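Local coordinates for protein branched-chain-amino-acid aminotransferase (Pseudomonas sp. UW4, PDB 6JIF) that catalyses the reversible, pyridoxal-5'-phosphate-dependent transfer of amino groups between branched-chain amino acids and 2-oxo acids, at residues Cys77-Met81 and Asn99-Met103; Ser106-Leu110 and Gly199-Val205. All blocks are in the same frame, centred on the assembly; numbering follows the deposited sequence.

Interaction 1: Cys77-Met81 and Asn99-Met103; sequences CFEGM and NALRM. With PLP (pyridoxal-5'-phosphate), chain D.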
ATOM      1  N   CYS B  77       1.395  -4.945   7.631  1.00 14.20           N
ATOM      2  CA  CYS B  77       0.011  -5.131   8.069  1.00 15.58           C
ATOM      3  C   CYS B  77      -0.098  -4.768   9.542  1.00 16.44           C
ATOM      4  O   CYS B  77       0.909  -4.764  10.276  1.00 14.43           O
ATOM      5  CB  CYS B  77      -0.509  -6.550   7.828  1.00 16.75           C
ATOM      6  SG  CYS B  77       0.181  -7.831   8.911  1.00 21.46           S
ATOM      7  N   PHE B  78      -1.321  -4.440   9.972  1.00 16.58           N
ATOM      8  CA  PHE B  78      -1.463  -4.132  11.387  1.00 16.55           C
ATOM      9  C   PHE B  78      -2.822  -4.565  11.941  1.00 15.81           C
ATOM     10  O   PHE B  78      -3.739  -4.946  11.211  1.00 15.74           O
ATOM     11  CB  PHE B  78      -1.205  -2.631  11.646  1.00 13.45           C
ATOM     12  CG  PHE B  78      -2.319  -1.697  11.196  1.00 16.81           C
ATOM     13  CD1 PHE B  78      -3.418  -1.401  12.005  1.00 14.91           C
ATOM     14  CD2 PHE B  78      -2.262  -1.123   9.947  1.00 20.78           C
ATOM     15  CE1 PHE B  78      -4.395  -0.503  11.571  1.00 15.70           C
ATOM     16  CE2 PHE B  78      -3.253  -0.204   9.518  1.00 23.96           C
ATOM     17  CZ  PHE B  78      -4.303   0.059  10.288  1.00 19.21           C
ATOM     18  N   GLU B  79      -2.924  -4.519  13.269  1.00 11.59           N
ATOM     19  CA  GLU B  79      -4.155  -4.831  13.979  1.00 11.67           C
ATOM     20  C   GLU B  79      -4.447  -3.707  14.984  1.00 16.26           C
ATOM     21  O   GLU B  79      -3.618  -2.837  15.257  1.00 15.36           O
ATOM     22  CB  GLU B  79      -4.067  -6.180  14.723  1.00 15.83           C
ATOM     23  CG  GLU B  79      -4.393  -7.415  13.803  1.00 16.02           C
ATOM     24  CD  GLU B  79      -5.798  -7.329  13.223  1.00 17.94           C
ATOM     25  OE1 GLU B  79      -6.681  -6.722  13.906  1.00 17.88           O
ATOM     26  OE2 GLU B  79      -5.994  -7.761  12.061  1.00 18.59           O
ATOM     27  N   GLY B  80      -5.622  -3.782  15.582  1.00 15.79           N
ATOM     28  CA  GLY B  80      -6.010  -2.794  16.607  1.00 16.33           C
ATOM     29  C   GLY B  80      -6.973  -3.444  17.577  1.00 17.37           C
ATOM     30  O   GLY B  80      -7.966  -4.049  17.152  1.00 14.06           O
ATOM     31  N   MET B  81      -6.690  -3.359  18.876  1.00 14.91           N
ATOM     32  CA  MET B  81      -7.602  -3.928  19.881  1.00 20.17           C
ATOM     33  C   MET B  81      -7.513  -3.098  21.163  1.00 18.02           C
ATOM     34  O   MET B  81      -6.567  -2.331  21.357  1.00 20.26           O
ATOM     35  CB  MET B  81      -7.271  -5.391  20.195  1.00 17.79           C
ATOM     36  CG  MET B  81      -5.973  -5.459  21.002  1.00 21.26           C
ATOM     37  SD  MET B  81      -5.250  -7.066  21.011  1.00 30.58           S
ATOM     38  CE  MET B  81      -4.848  -7.060  19.271  1.00 22.19           C
ATOM     39  N   ASN B  99      -8.270 -10.685  16.337  1.00 12.98           N
ATOM     40  CA  ASN B  99      -7.168  -9.961  15.738  1.00 13.44           C
ATOM     41  C   ASN B  99      -6.102 -10.913  15.236  1.00 15.40           C
ATOM     42  O   ASN B  99      -5.541 -10.713  14.157  1.00 14.68           O
ATOM     43  CB  ASN B  99      -6.543  -9.026  16.760  1.00 13.95           C
ATOM     44  CG  ASN B  99      -7.530  -7.990  17.193  1.00 19.90           C
ATOM     45  OD1 ASN B  99      -8.217  -8.188  18.191  1.00 20.20           O
ATOM     46  ND2 ASN B  99      -7.697  -6.941  16.394  1.00 18.46           N
ATOM     47  N   ALA B 100      -5.776 -11.923  16.041  1.00 16.15           N
ATOM     48  CA  ALA B 100      -4.768 -12.900  15.616  1.00 18.52           C
ATOM     49  C   ALA B 100      -5.173 -13.566  14.311  1.00 21.03           C
ATOM     50  O   ALA B 100      -4.356 -13.690  13.398  1.00 16.33           O
ATOM     51  CB  ALA B 100      -4.531 -13.973  16.675  1.00 14.13           C
ATOM     52  N   LEU B 101      -6.435 -13.986  14.204  1.00 13.53           N
ATOM     53  CA  LEU B 101      -6.887 -14.665  12.986  1.00 13.84           C
ATOM     54  C   LEU B 101      -6.781 -13.733  11.780  1.00 16.11           C
ATOM     55  O   LEU B 101      -6.295 -14.104  10.698  1.00 16.66           O
ATOM     56  CB  LEU B 101      -8.336 -15.162  13.158  1.00 14.37           C
ATOM     57  CG  LEU B 101      -8.487 -16.350  14.133  1.00 26.87           C
ATOM     58  CD1 LEU B 101      -9.936 -16.549  14.710  1.00 25.92           C
ATOM     59  CD2 LEU B 101      -7.987 -17.678  13.511  1.00 22.08           C
ATOM     60  N   ARG B 102      -7.247 -12.496  11.952  1.00 14.86           N
ATOM     61  CA  ARG B 102      -7.206 -11.581  10.829  1.00 13.46           C
ATOM     62  C   ARG B 102      -5.777 -11.271  10.430  1.00 16.24           C
ATOM     63  O   ARG B 102      -5.478 -11.127   9.243  1.00 16.49           O
ATOM     64  CB  ARG B 102      -7.967 -10.281  11.127  1.00 13.51           C
ATOM     65  CG  ARG B 102      -8.066  -9.417   9.849  1.00 14.14           C
ATOM     66  CD  ARG B 102      -9.128  -8.268  10.098  1.00 12.79           C
ATOM     67  NE  ARG B 102      -8.664  -7.404  11.202  1.00 13.57           N
ATOM     68  CZ  ARG B 102      -9.425  -6.512  11.838  1.00 17.98           C
ATOM     69  NH1 ARG B 102     -10.683  -6.403  11.488  1.00 19.47           N
ATOM     70  NH2 ARG B 102      -8.913  -5.735  12.799  1.00 15.91           N
ATOM     71  N   MET B 103      -4.884 -11.120  11.399  1.00 13.56           N
ATOM     72  CA  MET B 103      -3.529 -10.809  11.008  1.00 16.52           C
ATOM     73  C   MET B 103      -2.886 -11.997  10.309  1.00 18.21           C
ATOM     74  O   MET B 103      -2.045 -11.806   9.439  1.00 15.42           O
ATOM     75  CB  MET B 103      -2.702 -10.362  12.213  1.00 13.98           C
ATOM     76  CG  MET B 103      -1.557  -9.420  11.798  1.00 16.54           C
ATOM     77  SD  MET B 103      -0.543  -8.797  13.165  1.00 19.83           S
ATOM     78  CE  MET B 103       0.321 -10.346  13.489  1.00 15.89           C
TER
HETATM   79  N1  PLP D 401     -13.093  -0.960   7.709  1.00 18.12           N
HETATM   80  C2  PLP D 401     -11.803  -0.736   7.336  1.00 21.86           C
HETATM   81  C2A PLP D 401     -11.574  -0.311   5.920  1.00 21.89           C
HETATM   82  C3  PLP D 401     -10.753  -0.958   8.229  1.00 26.89           C
HETATM   83  O3  PLP D 401      -9.460  -0.780   7.813  1.00 27.39           O
HETATM   84  C4  PLP D 401     -11.038  -1.373   9.556  1.00 26.24           C
HETATM   85  C4A PLP D 401      -9.933  -1.817  10.498  1.00 21.50           C
HETATM   86  C5  PLP D 401     -12.392  -1.566   9.892  1.00 21.81           C
HETATM   87  C6  PLP D 401     -13.370  -1.372   8.964  1.00 23.87           C
HETATM   88  C5A PLP D 401     -12.881  -1.928  11.259  1.00 22.42           C
HETATM   89  O4P PLP D 401     -12.277  -3.077  11.719  1.00 20.87           O
HETATM   90  P   PLP D 401     -12.318  -3.383  13.284  1.00 18.33           P
HETATM   91  O1P PLP D 401     -13.748  -3.369  13.768  1.00 17.61           O
HETATM   92  O2P PLP D 401     -11.739  -4.805  13.336  1.00 15.20           O
HETATM   93  O3P PLP D 401     -11.511  -2.360  14.077  1.00 20.47           O
HETATM   94  O   HOH W   1      -8.774  -3.117  14.644  1.00 19.60           O
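The guanidinium of Arg102 and the carboxylate of Glu79 lie nearly coplanar, 19° apart, and meet edge to edge; another edge of Arg102 faces the PLP phosphate. The grip on Glu79 is side-on, Arg102 NE to Glu79 OE2 at 2.8 Å and almost straight, Arg102 NH2 to Glu79 OE1 at 2.7 Å, each oxygen using its syn lone pair. The amide of Asn99 stands steeply to that carboxylate, and its ND2 reaches OE1 of Glu79 (2.7 Å) on the anti side, well out of the carboxylate plane, giving this oxygen two donors; ND2 also makes a weak bond to Gly80 O. Helix 96-109 is fastened to strand 76-85 of the N-terminal sheet in this fold type IV aminotransferase, and Arg102 is carried to the phosphate cup, where its NH1 donates to PLP O2P at 2.7 Å and to Pro265 O. A water links Gly80 O to PLP O3P. Replacing Glu79 with alanine would probably leave Arg102 NE without its acceptor, Asn99 ND2 without its main one, and the guanidinium less firmly fixed in its rotation. Met81 CE packs on Asn99 CG (3.5 Å), while Cys77 SG, set between its backbone N and carbonyl carbon (chi1 72°), touches Met103 CG.

Interaction 2: Ser106-Leu110 and Gly199-Val205; sequences SCARL and GTGAAKV. With PLP (pyridoxal-5'-phosphate), chain D.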
ATOM      1  N   SER B 106      -3.896 -11.409   6.831  1.00 15.98           N
ATOM      2  CA  SER B 106      -3.207 -10.293   6.151  1.00 16.72           C
ATOM      3  C   SER B 106      -1.742 -10.656   5.833  1.00 17.72           C
ATOM      4  O   SER B 106      -1.206 -10.379   4.740  1.00 15.77           O
ATOM      5  CB  SER B 106      -3.239  -9.032   7.025  1.00 14.91           C
ATOM      6  OG  SER B 106      -4.589  -8.721   7.409  1.00 15.77           O
ATOM      7  N   CYS B 107      -1.085 -11.311   6.789  1.00 13.61           N
ATOM      8  CA  CYS B 107       0.267 -11.803   6.563  1.00 12.69           C
ATOM      9  C   CYS B 107       0.288 -12.736   5.372  1.00 17.07           C
ATOM     10  O   CYS B 107       1.138 -12.604   4.497  1.00 17.91           O
ATOM     11  CB  CYS B 107       0.769 -12.553   7.820  1.00 15.25           C
ATOM     12  SG  CYS B 107       1.341 -11.438   9.133  1.00 19.74           S
ATOM     13  N   ALA B 108      -0.672 -13.667   5.298  1.00 16.83           N
ATOM     14  CA  ALA B 108      -0.622 -14.625   4.195  1.00 17.61           C
ATOM     15  C   ALA B 108      -0.799 -13.930   2.871  1.00 19.68           C
ATOM     16  O   ALA B 108      -0.125 -14.270   1.895  1.00 15.12           O
ATOM     17  CB  ALA B 108      -1.681 -15.702   4.344  1.00 17.67           C
ATOM     18  N   ARG B 109      -1.682 -12.929   2.833  1.00 17.39           N
ATOM     19  CA  ARG B 109      -1.927 -12.244   1.574  1.00 14.90           C
ATOM     20  C   ARG B 109      -0.685 -11.508   1.082  1.00 13.56           C
ATOM     21  O   ARG B 109      -0.519 -11.312  -0.138  1.00 14.62           O
ATOM     22  CB  ARG B 109      -3.109 -11.290   1.772  1.00 13.48           C
ATOM     23  CG  ARG B 109      -3.530 -10.450   0.570  1.00 19.85           C
ATOM     24  CD  ARG B 109      -3.671 -11.283  -0.712  1.00 22.12           C
ATOM     25  NE  ARG B 109      -4.601 -10.755  -1.713  1.00 17.66           N
ATOM     26  CZ  ARG B 109      -4.219 -10.046  -2.761  1.00 23.78           C
ATOM     27  NH1 ARG B 109      -2.928  -9.733  -2.955  1.00 25.95           N
ATOM     28  NH2 ARG B 109      -5.155  -9.670  -3.641  1.00 21.93           N
ATOM     29  N   LEU B 110       0.169 -11.049   2.002  1.00 13.21           N
ATOM     30  CA  LEU B 110       1.390 -10.340   1.618  1.00 13.19           C
ATOM     31  C   LEU B 110       2.654 -11.232   1.656  1.00 13.57           C
ATOM     32  O   LEU B 110       3.779 -10.712   1.604  1.00 16.56           O
ATOM     33  CB  LEU B 110       1.595  -9.111   2.530  1.00 12.75           C
ATOM     34  CG  LEU B 110       0.474  -8.067   2.440  1.00 13.86           C
ATOM     35  CD1 LEU B 110       0.869  -6.803   3.171  1.00 18.58           C
ATOM     36  CD2 LEU B 110       0.026  -7.749   0.951  1.00 15.75           C
ATOM     37  N   GLY B 199      -8.321  -7.006  -4.996  1.00 18.39           N
ATOM     38  CA  GLY B 199      -7.114  -6.475  -4.419  1.00 19.42           C
ATOM     39  C   GLY B 199      -6.998  -6.909  -2.970  1.00 17.28           C
ATOM     40  O   GLY B 199      -7.388  -8.027  -2.583  1.00 17.25           O
ATOM     41  N   THR B 200      -6.442  -6.005  -2.171  1.00 17.47           N
ATOM     42  CA  THR B 200      -6.083  -6.315  -0.797  1.00 16.34           C
ATOM     43  C   THR B 200      -7.080  -5.728   0.210  1.00 15.63           C
ATOM     44  O   THR B 200      -6.765  -5.644   1.404  1.00 15.66           O
ATOM     45  CB  THR B 200      -4.667  -5.814  -0.507  1.00 20.64           C
ATOM     46  OG1 THR B 200      -4.563  -4.419  -0.807  1.00 18.33           O
ATOM     47  CG2 THR B 200      -3.652  -6.542  -1.325  1.00 19.77           C
ATOM     48  N   GLY B 201      -8.302  -5.389  -0.243  1.00 16.32           N
ATOM     49  CA  GLY B 201      -9.267  -4.686   0.612  1.00 13.52           C
ATOM     50  C   GLY B 201      -9.736  -5.475   1.837  1.00 14.21           C
ATOM     51  O   GLY B 201     -10.152  -4.873   2.832  1.00 16.49           O
ATOM     52  N   ALA B 202      -9.661  -6.816   1.790  1.00 16.91           N
ATOM     53  CA  ALA B 202     -10.065  -7.632   2.918  1.00 18.07           C
ATOM     54  C   ALA B 202      -8.924  -7.931   3.872  1.00 15.40           C
ATOM     55  O   ALA B 202      -9.160  -8.567   4.896  1.00 18.49           O
ATOM     56  CB  ALA B 202     -10.695  -8.953   2.477  1.00 15.88           C
ATOM     57  N   ALA B 203      -7.726  -7.458   3.585  1.00 14.98           N
ATOM     58  CA  ALA B 203      -6.575  -7.560   4.481  1.00 14.81           C
ATOM     59  C   ALA B 203      -6.314  -6.195   5.120  1.00 24.25           C
ATOM     60  O   ALA B 203      -6.516  -5.158   4.480  1.00 19.90           O
ATOM     61  CB  ALA B 203      -5.348  -8.015   3.707  1.00 15.15           C
ATOM     62  N   LYS B 204      -5.875  -6.187   6.393  1.00 18.86           N
ATOM     63  CA  LYS B 204      -5.636  -4.905   7.052  1.00 22.38           C
ATOM     64  C   LYS B 204      -4.183  -4.525   6.784  1.00 25.59           C
ATOM     65  O   LYS B 204      -3.284  -4.696   7.610  1.00 16.35           O
ATOM     66  CB  LYS B 204      -5.960  -4.983   8.533  1.00 21.05           C
ATOM     67  CG  LYS B 204      -6.378  -3.632   9.117  1.00 23.87           C
ATOM     68  CD  LYS B 204      -7.091  -3.845  10.410  1.00 24.34           C
ATOM     69  CE  LYS B 204      -7.614  -2.524  10.975  1.00 24.56           C
ATOM     70  NZ  LYS B 204      -8.689  -1.959  10.130  1.00 28.43           N
ATOM     71  N   VAL B 205      -3.952  -3.975   5.580  1.00 15.11           N
ATOM     72  CA  VAL B 205      -2.594  -3.705   5.136  1.00 15.51           C
ATOM     73  C   VAL B 205      -2.486  -2.234   4.725  1.00 15.23           C
ATOM     74  O   VAL B 205      -3.488  -1.563   4.417  1.00 14.61           O
ATOM     75  CB  VAL B 205      -2.202  -4.646   3.988  1.00 15.49           C
ATOM     76  CG1 VAL B 205      -2.305  -6.116   4.421  1.00 15.89           C
ATOM     77  CG2 VAL B 205      -3.035  -4.328   2.714  1.00 14.77           C
TER
HETATM   78  N1  PLP D 401     -13.093  -0.960   7.709  1.00 18.12           N
HETATM   79  C2  PLP D 401     -11.803  -0.736   7.336  1.00 21.86           C
HETATM   80  C2A PLP D 401     -11.574  -0.311   5.920  1.00 21.89           C
HETATM   81  C3  PLP D 401     -10.753  -0.958   8.229  1.00 26.89           C
HETATM   82  O3  PLP D 401      -9.460  -0.780   7.813  1.00 27.39           O
HETATM   83  C4  PLP D 401     -11.038  -1.373   9.556  1.00 26.24           C
HETATM   84  C4A PLP D 401      -9.933  -1.817  10.498  1.00 21.50           C
HETATM   85  C5  PLP D 401     -12.392  -1.566   9.892  1.00 21.81           C
HETATM   86  C6  PLP D 401     -13.370  -1.372   8.964  1.00 23.87           C
HETATM   87  C5A PLP D 401     -12.881  -1.928  11.259  1.00 22.42           C
HETATM   88  O4P PLP D 401     -12.277  -3.077  11.719  1.00 20.87           O
HETATM   89  P   PLP D 401     -12.318  -3.383  13.284  1.00 18.33           P
HETATM   90  O1P PLP D 401     -13.748  -3.369  13.768  1.00 17.61           O
HETATM   91  O2P PLP D 401     -11.739  -4.805  13.336  1.00 15.20           O
HETATM   92  O3P PLP D 401     -11.511  -2.360  14.077  1.00 20.47           O
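Lys204 N donates to Ser106 OG at 3.0 Å (N-H...O 154°), a hydrogen bond between helix 96-109 and the loop 199-205. With chi1 at -54°, OG lies beside its own backbone N, from where it also hydrogen-bonds Arg102 O, one turn back in helix 96-109. The serine hydroxyl therefore ties the backbone of the helix to that of the loop, at the point where Ser106 and Ala203 come closest; Ala203 CB rests against OG at 3.8 Å.

The apolar contacts sit around this bond. Leu110, the first residue past the helix, pushes CD1 against Val205 CG1 at 3.5 Å, a tight fit for two methyls, and Val205 CG1 also touches Ser106 CB. Farther along, the methyl CG2 of Thr200 lies over one face of the Arg109 guanidinium, offset toward its rim, while the threonine hydroxyl is hydrogen-bonded to Asn208.

At the periphery, Arg109 NH2 comes to 3.0 Å from Gly199 O, and Arg109 NH1 makes a weak hydrogen bond to Ala211 O of the second subunit, placing this end of the contact at the dimer interface. In the loop, a type I turn from Thr200 to Ala203 leads into an inverse gamma turn centred on Lys204.

Last comes the covalent bond. Lys204 extends away from the helix, bends at its final torsion (chi4 67°) and joins its NZ to PLP C4A at 1.3 Å, a length consistent with a Schiff base, the internal aldimine. Its N-H on Ser106 OG probably helps fix the backbone that carries this resting state, expected before an amino-acid substrate displaces the lysine.

Interactions 1 and 2 draw on helix 96-109, interaction 1 from its middle and interaction 2 from its C-terminal end, their centres 11 Å apart, and reach PLP at different groups: interaction 1 brings Arg102 to the phosphate, interaction 2 the lysine to C4A. They also touch directly. Phe78 N lies 3.1 Å from Lys204 O, a probable hydrogen bond that links strand 76-85 to the loop carrying Lys204, and Arg102 NH2 packs 3.5 Å from Lys204 CD, alongside the aliphatic chain leading to the cofactor. Cys77 CB meets Ser106 CB at 3.8 Å. Strand, helix and loop thus meet beside the cofactor; PLP is also hydrogen-bonded to Tyr209, Ile267, Thr268 and Thr305.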